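Local atomic coordinates of peptidase, zinc-dependent (Methanocorpusculum labreanum, PDB entry 3LMC), a protein that probably acts as a zinc-dependent metallopeptidase of family M54, with a bound zinc ion at its presumed active site and a separate iron site. Residues 18-29 and 140-151; 53-64 and 110-119. All blocks are in the same frame, centred on the assembly; numbering follows the deposited sequence.

Contact 1: 18-29 and 140-151; sequences PVSEELSAVLEM and IDRIVKEGAHEI. With ZN (zinc ion), chain C.
The helix that carries the HExxH zinc motif packs against helix 16-27, and L23 and V144 interlock as knobs into holes. The axes of 18-27 and 140-151 run at 45° and approach to 9.3 Å. L23 enters a hole formed by V144, G147, A148 and I151. Its CD2 lies 3.4 Å from V144 O and 3.5 Å from A148 N, so the methyl rests on the backbone of the zinc helix. In return V144 sits among V19, E22, L23 and V26. V144 CG1 stands opposite the backbone N (chi1 168°), which leaves CG2 opposite the carbonyl carbon, where it reaches E22 CB at 3.7 Å. At one end I140 lies across P18, its CD1 3.8 Å from P18 CB. At the other end V26 CG1 touches A148 CB at 3.8 Å, and both methyls of L27 meet I151. E22 lays its carboxylate beside I140 CG2, while its OE1 forms a salt bridge with K181. On the far side of the helix, H149 NE2 binds zinc at 2.2 Å, with H153, H159 and a water as the other ligands. A Schellman motif at E28 ends helix 16-27. Strands 3-7 and 90-94 of the central sheet lie against the pair: V19 touches L5 and W7 of strand 3-7, and L23 and I151 touch L92 of strand 90-94.

Contact 2: 53-64 and 110-119; sequences AVKVLLKLDMFR and LAYPKLGVAI
R64 clamps the turn of a beta hairpin, reaching from helix 53-66 to two successive carbonyls. R64 NH2 donates to L115 O at 2.6 Å, in the carbonyl plane and at the guanidinium edge. R64 NH1 donates to G116 O at 3.0 Å, approaching from above that carbonyl plane. The same NH2 forms a salt bridge to D61 OD1 at 2.7 Å, through the anti lone pair of OD1. D61 OD2 pairs with R65. The chain of R64 is extended up to a bend at chi3 (54°), which brings the guanidinium round to the turn. N85 OD1 accepts from R64 NE and E89 O from NH1, which further fixes the group. Replacing R64 with an alanine would probably leave the L115 and G116 carbonyls without these donors and D61 OD1 without its salt-bridge partner. The hairpin joins strands 106-112 and 117-120, and G116 and V117 opposite Y112 make a G1 beta bulge. Beyond the polar end, L57 fills the centre of the interface. Its CD1 faces L110 and Y112, while CD2 lies over the backbone of A118, 3.6 Å from A118 C. L60 CD1 packs alongside V117 CB at 4.0 Å, the two side chains pointing opposite ways. Farther along, L58 CD2 comes 3.5 Å from Y112 CE1, and L115 CD1 rests on D61 CB. Toward the helix start, V56 CG1 meets I119 CD1 at 3.7 Å.

The two contacts have centres 18 Å apart and lie on opposite sides of the centre of the chain. Contact 2 is nested along the sequence inside the loop closed by contact 1. Contact 2 joins helix 53-66 to two strands of the mixed sheet; helix 136-154 of contact 1 lies against the other face of these strands. That helix follows strand 117-120 in the chain. The contacts touch through E150 of the zinc helix: its CB meets A118 CB, and its O lies near A111 CB. The hairpin of contact 2 thus comes close to the zinc site through A111, which touches the zinc ligand H153. Contact 1 backs the site from the other side of the zinc helix.

Contact 1: 18-29 and 140-151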
loop_
_atom_site.group_PDB
_atom_site.type_symbol
_atom_site.label_atom_id
_atom_site.label_comp_id
_atom_site.label_asym_id
_atom_site.label_seq_id
_atom_site.Cartn_x
_atom_site.Cartn_y
_atom_site.Cartn_z
ATOM N N PRO A 18 2.115 -9.622 10.795
ATOM C CA PRO A 18 3.271 -10.045 9.992
ATOM C C PRO A 18 3.555 -9.089 8.838
ATOM O O PRO A 18 4.708 -8.739 8.598
ATOM C CB PRO A 18 2.847 -11.420 9.436
ATOM C CG PRO A 18 1.775 -11.879 10.324
ATOM C CD PRO A 18 1.059 -10.650 10.817
ATOM N N VAL A 19 2.517 -8.674 8.123
ATOM C CA VAL A 19 2.712 -7.722 7.034
ATOM C C VAL A 19 3.349 -6.415 7.527
ATOM O O VAL A 19 4.312 -5.903 6.944
ATOM C CB VAL A 19 1.398 -7.415 6.311
ATOM C CG1 VAL A 19 1.576 -6.187 5.397
ATOM C CG2 VAL A 19 0.961 -8.640 5.511
ATOM N N SER A 20 2.806 -5.877 8.609
ATOM C CA SER A 20 3.386 -4.710 9.257
ATOM C C SER A 20 4.881 -4.917 9.576
ATOM O O SER A 20 5.701 -4.035 9.343
ATOM C CB SER A 20 2.631 -4.445 10.559
ATOM O OG SER A 20 3.199 -3.346 11.238
ATOM N N GLU A 21 5.231 -6.079 10.121
ATOM C CA GLU A 21 6.600 -6.303 10.608
ATOM C C GLU A 21 7.598 -6.492 9.478
ATOM O O GLU A 21 8.720 -6.003 9.563
ATOM C CB GLU A 21 6.641 -7.487 11.594
ATOM C CG GLU A 21 5.884 -7.175 12.885
ATOM C CD GLU A 21 5.641 -8.389 13.747
ATOM O OE1 GLU A 21 6.175 -9.474 13.421
ATOM O OE2 GLU A 21 4.918 -8.252 14.760
ATOM N N GLU A 22 7.178 -7.182 8.418
ATOM C CA GLU A 22 8.020 -7.380 7.235
ATOM C C GLU A 22 8.137 -6.115 6.374
ATOM O O GLU A 22 9.165 -5.884 5.730
ATOM C CB GLU A 22 7.462 -8.514 6.384
ATOM C CG GLU A 22 7.323 -9.831 7.109
ATOM C CD GLU A 22 7.315 -11.019 6.153
ATOM O OE1 GLU A 22 7.534 -10.819 4.938
ATOM O OE2 GLU A 22 7.117 -12.154 6.622
ATOM N N LEU A 23 7.076 -5.310 6.340
ATOM C CA LEU A 23 7.142 -4.035 5.654
ATOM C C LEU A 23 8.181 -3.213 6.384
ATOM O O LEU A 23 9.037 -2.588 5.766
ATOM C CB LEU A 23 5.796 -3.310 5.668
ATOM C CG LEU A 23 4.785 -3.633 4.563
ATOM C CD1 LEU A 23 3.524 -2.779 4.716
ATOM C CD2 LEU A 23 5.431 -3.407 3.196
ATOM N N SER A 24 8.118 -3.219 7.710
ATOM C CA SER A 24 9.077 -2.442 8.489
ATOM C C SER A 24 10.521 -2.919 8.267
ATOM O O SER A 24 11.430 -2.104 8.190
ATOM C CB SER A 24 8.733 -2.492 9.972
ATOM O OG SER A 24 9.779 -1.920 10.733
ATOM N N ALA A 25 10.730 -4.232 8.167
ATOM C CA ALA A 25 12.081 -4.767 7.983
ATOM C C ALA A 25 12.649 -4.435 6.616
ATOM O O ALA A 25 13.790 -4.026 6.507
ATOM C CB ALA A 25 12.119 -6.273 8.213
ATOM N N VAL A 26 11.844 -4.602 5.573
ATOM C CA VAL A 26 12.314 -4.398 4.207
ATOM C C VAL A 26 12.547 -2.905 3.900
ATOM O O VAL A 26 13.480 -2.549 3.177
ATOM C CB VAL A 26 11.380 -5.092 3.153
ATOM C CG1 VAL A 26 10.011 -4.417 3.076
ATOM C CG2 VAL A 26 12.051 -5.115 1.789
ATOM N N LEU A 27 11.712 -2.047 4.482
ATOM C CA LEU A 27 11.854 -0.598 4.355
ATOM C C LEU A 27 12.930 -0.057 5.316
ATOM O O LEU A 27 13.495 1.021 5.093
ATOM C CB LEU A 27 10.516 0.087 4.635
ATOM C CG LEU A 27 9.372 -0.161 3.646
ATOM C CD1 LEU A 27 8.029 0.227 4.263
ATOM C CD2 LEU A 27 9.587 0.584 2.333
ATOM N N GLU A 28 13.209 -0.813 6.378
ATOM C CA GLU A 28 14.134 -0.370 7.417
ATOM C C GLU A 28 13.600 0.907 8.047
ATOM O O GLU A 28 14.348 1.872 8.234
ATOM C CB GLU A 28 15.540 -0.127 6.847
ATOM C CG GLU A 28 16.375 -1.383 6.681
ATOM C CD GLU A 28 17.652 -1.153 5.862
ATOM O OE1 GLU A 28 17.810 -0.062 5.277
ATOM O OE2 GLU A 28 18.497 -2.068 5.801
HETATM N N MSE A 29 12.306 0.894 8.371
HETATM C CA MSE A 29 11.594 2.038 8.935
HETATM C C MSE A 29 10.435 1.530 9.797
HETATM O O MSE A 29 9.802 0.524 9.466
HETATM C CB MSE A 29 11.024 2.928 7.818
HETATM C CG MSE A 29 12.049 3.446 6.795
HETATM SE SE MSE A 29 11.289 4.778 5.526
HETATM C CE MSE A 29 10.246 3.600 4.394
ATOM N N ILE A 140 0.903 -12.941 2.548
ATOM C CA ILE A 140 1.791 -12.017 3.265
ATOM C C ILE A 140 2.961 -11.610 2.359
ATOM O O ILE A 140 3.271 -10.422 2.205
ATOM C CB ILE A 140 2.346 -12.668 4.560
ATOM C CG1 ILE A 140 1.223 -12.916 5.573
ATOM C CG2 ILE A 140 3.459 -11.790 5.183
ATOM C CD1 ILE A 140 1.623 -13.831 6.741
ATOM N N ASP A 141 3.605 -12.598 1.742
ATOM C CA ASP A 141 4.708 -12.319 0.822
ATOM C C ASP A 141 4.296 -11.282 -0.203
ATOM O O ASP A 141 5.026 -10.326 -0.459
ATOM C CB ASP A 141 5.121 -13.557 0.036
ATOM C CG ASP A 141 5.808 -14.597 0.885
ATOM O OD1 ASP A 141 6.281 -14.267 1.990
ATOM O OD2 ASP A 141 5.870 -15.756 0.427
ATOM N N ARG A 142 3.147 -11.510 -0.830
ATOM C CA ARG A 142 2.713 -10.663 -1.936
ATOM C C ARG A 142 2.358 -9.251 -1.492
ATOM O O ARG A 142 2.804 -8.277 -2.111
ATOM C CB ARG A 142 1.549 -11.319 -2.671
ATOM C CG ARG A 142 1.968 -12.596 -3.376
ATOM C CD ARG A 142 0.741 -13.409 -3.831
ATOM N NE ARG A 142 1.157 -14.560 -4.616
ATOM C CZ ARG A 142 0.520 -15.731 -4.630
ATOM N NH1 ARG A 142 -0.576 -15.913 -3.897
ATOM N NH2 ARG A 142 0.996 -16.727 -5.369
ATOM N N ILE A 143 1.597 -9.133 -0.405
ATOM C CA ILE A 143 1.229 -7.806 0.108
ATOM C C ILE A 143 2.442 -6.998 0.542
ATOM O O ILE A 143 2.486 -5.789 0.360
ATOM C CB ILE A 143 0.282 -7.883 1.308
ATOM C CG1 ILE A 143 -1.000 -8.624 0.920
ATOM C CG2 ILE A 143 -0.036 -6.464 1.833
ATOM C CD1 ILE A 143 -2.005 -8.738 2.054
ATOM N N VAL A 144 3.419 -7.665 1.147
ATOM C CA VAL A 144 4.619 -6.985 1.597
ATOM C C VAL A 144 5.379 -6.424 0.405
ATOM O O VAL A 144 5.829 -5.279 0.422
ATOM C CB VAL A 144 5.557 -7.954 2.319
ATOM C CG1 VAL A 144 6.942 -7.307 2.515
ATOM C CG2 VAL A 144 4.945 -8.402 3.645
ATOM N N LYS A 145 5.529 -7.256 -0.623
ATOM C CA LYS A 145 6.294 -6.900 -1.804
ATOM C C LYS A 145 5.657 -5.758 -2.598
ATOM O O LYS A 145 6.348 -4.854 -3.071
ATOM C CB LYS A 145 6.420 -8.119 -2.702
ATOM C CG LYS A 145 7.367 -9.203 -2.199
ATOM C CD LYS A 145 7.158 -10.450 -3.061
ATOM C CE LYS A 145 8.129 -11.546 -2.711
ATOM N NZ LYS A 145 8.047 -12.605 -3.758
ATOM N N GLU A 146 4.337 -5.796 -2.743
ATOM C CA GLU A 146 3.643 -4.774 -3.526
ATOM C C GLU A 146 3.384 -3.554 -2.654
ATOM O O GLU A 146 3.364 -2.425 -3.140
ATOM C CB GLU A 146 2.349 -5.319 -4.130
ATOM C CG GLU A 146 1.455 -4.258 -4.749
ATOM C CD GLU A 146 2.006 -3.691 -6.049
ATOM O OE1 GLU A 146 3.035 -4.209 -6.543
ATOM O OE2 GLU A 146 1.403 -2.733 -6.582
ATOM N N GLY A 147 3.216 -3.781 -1.355
ATOM C CA GLY A 147 3.108 -2.686 -0.404
ATOM C C GLY A 147 4.396 -1.879 -0.267
ATOM O O GLY A 147 4.358 -0.653 -0.231
ATOM N N ALA A 148 5.542 -2.555 -0.180
ATOM C CA ALA A 148 6.812 -1.838 -0.075
ATOM C C ALA A 148 7.104 -1.105 -1.385
ATOM O O ALA A 148 7.733 -0.051 -1.390
ATOM C CB ALA A 148 7.959 -2.780 0.296
ATOM N N HIS A 149 6.633 -1.669 -2.492
ATOM C CA HIS A 149 6.753 -1.038 -3.804
ATOM C C HIS A 149 6.035 0.316 -3.821
ATOM O O HIS A 149 6.646 1.344 -4.079
ATOM C CB HIS A 149 6.154 -1.961 -4.868
ATOM C CG HIS A 149 6.131 -1.369 -6.239
ATOM N ND1 HIS A 149 7.091 -1.650 -7.187
ATOM C CD2 HIS A 149 5.267 -0.505 -6.823
ATOM C CE1 HIS A 149 6.824 -0.981 -8.293
ATOM N NE2 HIS A 149 5.722 -0.283 -8.100
ATOM N N GLU A 150 4.737 0.300 -3.535
ATOM C CA GLU A 150 3.935 1.507 -3.480
ATOM C C GLU A 150 4.512 2.537 -2.521
ATOM O O GLU A 150 4.559 3.712 -2.853
ATOM C CB GLU A 150 2.497 1.193 -3.072
ATOM C CG GLU A 150 1.792 0.154 -3.943
ATOM C CD GLU A 150 1.867 0.476 -5.423
ATOM O OE1 GLU A 150 2.446 1.517 -5.799
ATOM O OE2 GLU A 150 1.340 -0.313 -6.226
ATOM N N ILE A 151 4.944 2.093 -1.341
ATOM C CA ILE A 151 5.519 2.987 -0.339
ATOM C C ILE A 151 6.858 3.574 -0.785
ATOM O O ILE A 151 7.207 4.701 -0.421
ATOM C CB ILE A 151 5.727 2.278 1.014
ATOM C CG1 ILE A 151 4.375 2.076 1.719
ATOM C CG2 ILE A 151 6.630 3.126 1.902
ATOM C CD1 ILE A 151 4.446 1.131 2.942
HETATM ZN ZN ZN C . 4.708 1.239 -9.316
HETATM O O HOH W 1 2.431 1.481 -8.706
#

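Contact 2: 53-64 and 110-119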
loop_
_atom_site.group_PDB
_atom_site.type_symbol
_atom_site.label_atom_id
_atom_site.label_comp_id
_atom_site.label_asym_id
_atom_site.label_seq_id
_atom_site.Cartn_x
_atom_site.Cartn_y
_atom_site.Cartn_z
ATOM N N ALA A 53 -8.866 3.655 -8.199
ATOM C CA ALA A 53 -7.943 3.838 -7.078
ATOM C C ALA A 53 -7.512 5.289 -6.891
ATOM O O ALA A 53 -7.110 5.693 -5.789
ATOM C CB ALA A 53 -6.738 2.940 -7.226
ATOM N N VAL A 54 -7.585 6.083 -7.956
ATOM C CA VAL A 54 -7.215 7.496 -7.844
ATOM C C VAL A 54 -8.172 8.199 -6.888
ATOM O O VAL A 54 -7.743 8.931 -6.008
ATOM C CB VAL A 54 -7.210 8.216 -9.207
ATOM C CG1 VAL A 54 -6.902 9.693 -9.013
ATOM C CG2 VAL A 54 -6.187 7.573 -10.157
ATOM N N LYS A 55 -9.468 7.938 -7.036
ATOM C CA LYS A 55 -10.467 8.491 -6.125
ATOM C C LYS A 55 -10.295 8.029 -4.691
ATOM O O LYS A 55 -10.446 8.823 -3.758
ATOM C CB LYS A 55 -11.876 8.181 -6.614
ATOM C CG LYS A 55 -12.309 9.102 -7.737
ATOM C CD LYS A 55 -13.734 8.848 -8.160
ATOM C CE LYS A 55 -14.108 9.781 -9.298
ATOM N NZ LYS A 55 -15.497 9.542 -9.736
ATOM N N VAL A 56 -9.976 6.750 -4.507
ATOM C CA VAL A 56 -9.758 6.234 -3.158
ATOM C C VAL A 56 -8.560 6.953 -2.523
ATOM O O VAL A 56 -8.592 7.309 -1.352
ATOM C CB VAL A 56 -9.539 4.699 -3.144
ATOM C CG1 VAL A 56 -9.330 4.197 -1.715
ATOM C CG2 VAL A 56 -10.740 3.959 -3.808
ATOM N N LEU A 57 -7.511 7.200 -3.303
ATOM C CA LEU A 57 -6.318 7.820 -2.748
ATOM C C LEU A 57 -6.587 9.265 -2.289
ATOM O O LEU A 57 -6.105 9.695 -1.235
ATOM C CB LEU A 57 -5.155 7.735 -3.740
ATOM C CG LEU A 57 -4.597 6.334 -4.015
ATOM C CD1 LEU A 57 -3.576 6.373 -5.137
ATOM C CD2 LEU A 57 -3.964 5.729 -2.757
ATOM N N LEU A 58 -7.375 9.998 -3.070
ATOM C CA LEU A 58 -7.771 11.365 -2.711
ATOM C C LEU A 58 -8.609 11.348 -1.431
ATOM O O LEU A 58 -8.431 12.180 -0.535
ATOM C CB LEU A 58 -8.582 12.009 -3.849
ATOM C CG LEU A 58 -7.848 12.157 -5.188
ATOM C CD1 LEU A 58 -8.731 12.807 -6.251
ATOM C CD2 LEU A 58 -6.579 12.971 -4.991
ATOM N N LYS A 59 -9.536 10.397 -1.363
ATOM C CA LYS A 59 -10.349 10.201 -0.173
ATOM C C LYS A 59 -9.482 9.857 1.049
ATOM O O LYS A 59 -9.789 10.267 2.176
ATOM C CB LYS A 59 -11.368 9.088 -0.421
ATOM C CG LYS A 59 -12.384 8.946 0.663
ATOM C CD LYS A 59 -13.288 7.732 0.409
ATOM C CE LYS A 59 -14.419 7.659 1.435
ATOM N NZ LYS A 59 -15.358 6.553 1.115
ATOM N N LEU A 60 -8.403 9.109 0.818
ATOM C CA LEU A 60 -7.489 8.721 1.891
ATOM C C LEU A 60 -6.742 9.944 2.447
ATOM O O LEU A 60 -6.562 10.086 3.660
ATOM C CB LEU A 60 -6.476 7.699 1.378
ATOM C CG LEU A 60 -6.173 6.504 2.276
ATOM C CD1 LEU A 60 -4.834 5.890 1.876
ATOM C CD2 LEU A 60 -6.166 6.920 3.736
ATOM N N ASP A 61 -6.293 10.820 1.558
ATOM C CA ASP A 61 -5.690 12.068 2.010
ATOM C C ASP A 61 -6.700 12.856 2.859
ATOM O O ASP A 61 -6.389 13.318 3.954
ATOM C CB ASP A 61 -5.216 12.903 0.831
ATOM C CG ASP A 61 -4.870 14.325 1.237
ATOM O OD1 ASP A 61 -3.872 14.532 1.966
ATOM O OD2 ASP A 61 -5.614 15.237 0.843
HETATM N N MSE A 62 -7.916 13.009 2.358
HETATM C CA MSE A 62 -8.930 13.741 3.117
HETATM C C MSE A 62 -9.171 13.139 4.498
HETATM O O MSE A 62 -9.323 13.862 5.483
HETATM C CB MSE A 62 -10.241 13.782 2.350
HETATM C CG MSE A 62 -10.150 14.514 1.028
HETATM SE SE MSE A 62 -11.947 14.810 0.376
HETATM C CE MSE A 62 -12.815 15.071 2.129
ATOM N N PHE A 63 -9.209 11.811 4.566
ATOM C CA PHE A 63 -9.402 11.124 5.836
ATOM C C PHE A 63 -8.263 11.423 6.819
ATOM O O PHE A 63 -8.495 11.722 7.998
ATOM C CB PHE A 63 -9.514 9.606 5.615
ATOM C CG PHE A 63 -9.733 8.841 6.868
ATOM C CD1 PHE A 63 -11.003 8.766 7.434
ATOM C CD2 PHE A 63 -8.672 8.202 7.499
ATOM C CE1 PHE A 63 -11.216 8.050 8.610
ATOM C CE2 PHE A 63 -8.877 7.482 8.675
ATOM C CZ PHE A 63 -10.151 7.409 9.229
ATOM N N ARG A 64 -7.030 11.326 6.342
ATOM C CA ARG A 64 -5.891 11.641 7.191
ATOM C C ARG A 64 -6.004 13.067 7.749
ATOM O O ARG A 64 -5.864 13.281 8.953
ATOM C CB ARG A 64 -4.586 11.499 6.413
ATOM C CG ARG A 64 -3.332 11.886 7.206
ATOM C CD ARG A 64 -2.077 11.696 6.340
ATOM N NE ARG A 64 -2.246 12.426 5.094
ATOM C CZ ARG A 64 -1.731 12.061 3.927
ATOM N NH1 ARG A 64 -0.964 10.979 3.841
ATOM N NH2 ARG A 64 -1.978 12.792 2.848
ATOM N N LEU A 110 -1.374 1.197 -6.112
ATOM C CA LEU A 110 -1.138 2.482 -6.740
ATOM C C LEU A 110 -0.663 3.465 -5.685
ATOM O O LEU A 110 -0.981 3.310 -4.508
ATOM C CB LEU A 110 -2.429 2.996 -7.370
ATOM C CG LEU A 110 -2.309 4.160 -8.343
ATOM C CD1 LEU A 110 -1.507 3.719 -9.556
ATOM C CD2 LEU A 110 -3.679 4.621 -8.765
ATOM N N ALA A 111 0.091 4.477 -6.100
ATOM C CA ALA A 111 0.614 5.460 -5.151
ATOM C C ALA A 111 0.342 6.856 -5.672
ATOM O O ALA A 111 0.282 7.058 -6.885
ATOM C CB ALA A 111 2.107 5.253 -4.950
ATOM N N TYR A 112 0.149 7.804 -4.752
ATOM C CA TYR A 112 -0.013 9.213 -5.089
ATOM C C TYR A 112 1.070 9.962 -4.325
ATOM O O TYR A 112 0.821 10.497 -3.242
ATOM C CB TYR A 112 -1.388 9.716 -4.663
ATOM C CG TYR A 112 -1.841 10.999 -5.345
ATOM C CD1 TYR A 112 -3.111 11.095 -5.908
ATOM C CD2 TYR A 112 -1.002 12.102 -5.435
ATOM C CE1 TYR A 112 -3.542 12.256 -6.533
ATOM C CE2 TYR A 112 -1.419 13.275 -6.065
ATOM C CZ TYR A 112 -2.695 13.344 -6.607
ATOM O OH TYR A 112 -3.126 14.492 -7.235
ATOM N N PRO A 113 2.286 9.986 -4.879
ATOM C CA PRO A 113 3.461 10.461 -4.145
ATOM C C PRO A 113 3.266 11.860 -3.583
ATOM O O PRO A 113 3.707 12.152 -2.464
ATOM C CB PRO A 113 4.560 10.464 -5.212
ATOM C CG PRO A 113 4.132 9.404 -6.186
ATOM C CD PRO A 113 2.623 9.548 -6.242
ATOM N N LYS A 114 2.599 12.715 -4.345
ATOM C CA LYS A 114 2.429 14.105 -3.932
ATOM C C LYS A 114 1.639 14.220 -2.615
ATOM O O LYS A 114 1.925 15.104 -1.793
ATOM C CB LYS A 114 1.796 14.931 -5.055
ATOM C CG LYS A 114 1.773 16.428 -4.786
ATOM C CD LYS A 114 0.997 17.186 -5.868
ATOM C CE LYS A 114 1.037 18.689 -5.619
ATOM N NZ LYS A 114 0.369 19.461 -6.703
ATOM N N LEU A 115 0.670 13.325 -2.400
ATOM C CA LEU A 115 -0.122 13.357 -1.165
ATOM C C LEU A 115 0.278 12.291 -0.125
ATOM O O LEU A 115 -0.421 12.089 0.880
ATOM C CB LEU A 115 -1.611 13.229 -1.467
ATOM C CG LEU A 115 -2.241 14.280 -2.372
ATOM C CD1 LEU A 115 -3.745 14.016 -2.495
ATOM C CD2 LEU A 115 -1.967 15.692 -1.860
ATOM N N GLY A 116 1.408 11.626 -0.337
ATOM C CA GLY A 116 1.860 10.635 0.626
ATOM C C GLY A 116 0.803 9.590 0.968
ATOM O O GLY A 116 0.668 9.198 2.128
ATOM N N VAL A 117 0.041 9.139 -0.028
ATOM C CA VAL A 117 -0.905 8.035 0.186
ATOM C C VAL A 117 -0.732 6.961 -0.873
ATOM O O VAL A 117 -0.487 7.270 -2.039
ATOM C CB VAL A 117 -2.378 8.495 0.143
ATOM C CG1 VAL A 117 -2.731 9.330 1.393
ATOM C CG2 VAL A 117 -2.666 9.268 -1.171
ATOM N N ALA A 118 -0.879 5.703 -0.468
ATOM C CA ALA A 118 -0.754 4.585 -1.390
ATOM C C ALA A 118 -1.781 3.518 -1.038
ATOM O O ALA A 118 -2.406 3.565 0.029
ATOM C CB ALA A 118 0.659 4.006 -1.345
ATOM N N ILE A 119 -1.958 2.554 -1.935
ATOM C CA ILE A 119 -2.964 1.522 -1.731
ATOM C C ILE A 119 -2.503 0.196 -2.318
ATOM O O ILE A 119 -1.835 0.177 -3.355
ATOM C CB ILE A 119 -4.328 1.938 -2.369
ATOM C CG1 ILE A 119 -5.456 0.992 -1.952
ATOM C CG2 ILE A 119 -4.228 1.983 -3.884
ATOM C CD1 ILE A 119 -6.882 1.538 -2.311
#